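Local coordinates for methyltransferase-like protein 13 (Homo sapiens, PDB 5WCJ) that methylates elongation factor 1-alpha at its N-terminal glycine, through its C-terminal domain, and at a lysine, through its N-terminal one, so regulating mRNA translation, at residues A[97-101]-A[102-106]. Residues are numbered along the deposited sequence; the frame is centred on the assembly and turned at random.
Sequences HIADG and LDYIA. With SAH (S-adenosyl-L-homocysteine), chain F.
In the adenine pocket of this Rossmann-like methyltransferase domain, D100 N-caps helix 101-109 and reads the base of S-adenosyl-L-homocysteine with the same carboxylate oxygen. Its OD1 accepts from L102 N at 3.1 Å, the donor lying above the carboxylate plane, and also from SAH N6 at 3.0 Å. With CG anti to the backbone N, the short aspartate side chain can reach forward to this first turn. G101 adds the second half of the recognition: its N-H points almost straight at SAH N1, N and N1 being 2.9 Å apart and the N-H...N1 angle 178°, so the acceptor D100 OD1 and the donor G101 N match the Watson-Crick edge of adenine. The first helical bonds follow, Y104 N to D100 O and I105 N to G101 O.

D103 turns its carboxylate across that of D100, the planes 61° apart and the two OD2 atoms 4.0 Å from each other. One water donates to both OD2 atoms, which probably eases the repulsion between the like charges; another accepts from D100 N and donates to D103 OD2.

Near the end of strand 94-98, H97 lies obliquely against Y104, their planes at 39°, while A99, small enough to fit beside the tyrosine, sets CB against Y104 CB. Replacing H97 with an alanine would probably uncover the Y104 hydroxyl and leave the phenol freer to turn, since the flat imidazole that covers it would be lost. That hydroxyl oxygen, OH, sits over the centre of the H97 ring, 3.2 Å above its plane.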
# COMPACT_ATOMS: atom_id res chain seq x y z
N HIS A 97 -4.42 -10.15 8.73
CA HIS A 97 -5.02 -11.42 8.31
C HIS A 97 -3.90 -12.32 7.80
O HIS A 97 -3.10 -11.90 6.95
CB HIS A 97 -6.04 -11.15 7.24
CG HIS A 97 -7.12 -10.21 7.65
ND1 HIS A 97 -6.99 -8.84 7.55
CD2 HIS A 97 -8.34 -10.43 8.19
CE1 HIS A 97 -8.10 -8.26 8.00
NE2 HIS A 97 -8.93 -9.21 8.40
N ILE A 98 -3.83 -13.55 8.30
CA ILE A 98 -2.84 -14.51 7.86
C ILE A 98 -3.45 -15.28 6.69
O ILE A 98 -4.37 -16.06 6.88
CB ILE A 98 -2.37 -15.46 8.98
CG1 ILE A 98 -1.75 -14.65 10.13
CG2 ILE A 98 -1.33 -16.45 8.45
CD1 ILE A 98 -0.56 -13.76 9.72
N ALA A 99 -2.94 -14.99 5.49
CA ALA A 99 -3.49 -15.50 4.24
C ALA A 99 -2.54 -15.16 3.10
O ALA A 99 -1.71 -14.23 3.19
CB ALA A 99 -4.87 -14.90 3.97
N ASP A 100 -2.65 -15.93 2.02
CA ASP A 100 -2.03 -15.56 0.75
C ASP A 100 -2.82 -14.35 0.26
O ASP A 100 -4.05 -14.41 0.20
CB ASP A 100 -2.19 -16.74 -0.22
CG ASP A 100 -1.47 -16.54 -1.54
OD1 ASP A 100 -1.19 -15.39 -2.00
OD2 ASP A 100 -1.21 -17.60 -2.17
N GLY A 101 -2.15 -13.25 -0.06
CA GLY A 101 -2.86 -12.06 -0.59
C GLY A 101 -3.73 -12.34 -1.84
O GLY A 101 -4.73 -11.69 -2.05
N LEU A 102 -3.31 -13.29 -2.67
CA LEU A 102 -4.09 -13.68 -3.87
C LEU A 102 -5.47 -14.22 -3.48
O LEU A 102 -6.50 -13.71 -3.94
CB LEU A 102 -3.32 -14.69 -4.69
CG LEU A 102 -2.05 -14.18 -5.34
CD1 LEU A 102 -1.20 -15.35 -5.69
CD2 LEU A 102 -2.30 -13.24 -6.52
N ASP A 103 -5.46 -15.15 -2.52
CA ASP A 103 -6.71 -15.73 -1.99
C ASP A 103 -7.55 -14.68 -1.30
O ASP A 103 -8.75 -14.60 -1.51
CB ASP A 103 -6.41 -16.86 -0.99
CG ASP A 103 -5.66 -18.03 -1.60
OD1 ASP A 103 -5.87 -18.34 -2.80
OD2 ASP A 103 -4.84 -18.66 -0.87
N TYR A 104 -6.90 -13.83 -0.49
CA TYR A 104 -7.61 -12.83 0.26
C TYR A 104 -8.29 -11.80 -0.63
O TYR A 104 -9.47 -11.48 -0.43
CB TYR A 104 -6.63 -12.10 1.22
CG TYR A 104 -7.34 -11.26 2.23
CD1 TYR A 104 -7.85 -11.84 3.39
CD2 TYR A 104 -7.51 -9.89 2.05
CE1 TYR A 104 -8.51 -11.09 4.33
CE2 TYR A 104 -8.18 -9.13 3.00
CZ TYR A 104 -8.67 -9.75 4.14
OH TYR A 104 -9.32 -9.06 5.10
N ILE A 105 -7.57 -11.29 -1.62
CA ILE A 105 -8.18 -10.30 -2.53
C ILE A 105 -9.30 -10.96 -3.39
O ILE A 105 -10.34 -10.35 -3.62
CB ILE A 105 -7.11 -9.62 -3.38
CG1 ILE A 105 -6.33 -8.64 -2.48
CG2 ILE A 105 -7.69 -8.91 -4.59
CD1 ILE A 105 -5.05 -8.10 -3.09
N ALA A 106 -9.08 -12.19 -3.83
CA ALA A 106 -10.13 -12.94 -4.59
C ALA A 106 -11.41 -13.04 -3.76
O ALA A 106 -12.48 -12.71 -4.27
CB ALA A 106 -9.62 -14.29 -5.05
CG SAH F . 8.50 -6.77 2.78
SD SAH F . 8.90 -8.51 3.10
C5' SAH F . 7.79 -9.41 2.00
C4' SAH F . 6.60 -9.91 2.80
O4' SAH F . 5.65 -10.51 1.89
C3' SAH F . 6.98 -11.00 3.83
O3' SAH F . 6.38 -10.70 5.08
C2' SAH F . 6.38 -12.27 3.21
O2' SAH F . 5.96 -13.27 4.13
C1' SAH F . 5.15 -11.67 2.53
N9 SAH F . 4.53 -12.51 1.51
C8 SAH F . 5.16 -13.30 0.59
N7 SAH F . 4.35 -13.88 -0.26
C5 SAH F . 3.10 -13.44 0.13
C6 SAH F . 1.81 -13.68 -0.37
N6 SAH F . 1.56 -14.46 -1.46
N1 SAH F . 0.77 -13.09 0.26
C2 SAH F . 1.01 -12.33 1.34
N3 SAH F . 2.19 -12.01 1.89
C4 SAH F . 3.20 -12.60 1.24
O HOH W 1 -4.59 -18.10 1.86
O HOH W 2 -2.29 -20.05 -1.46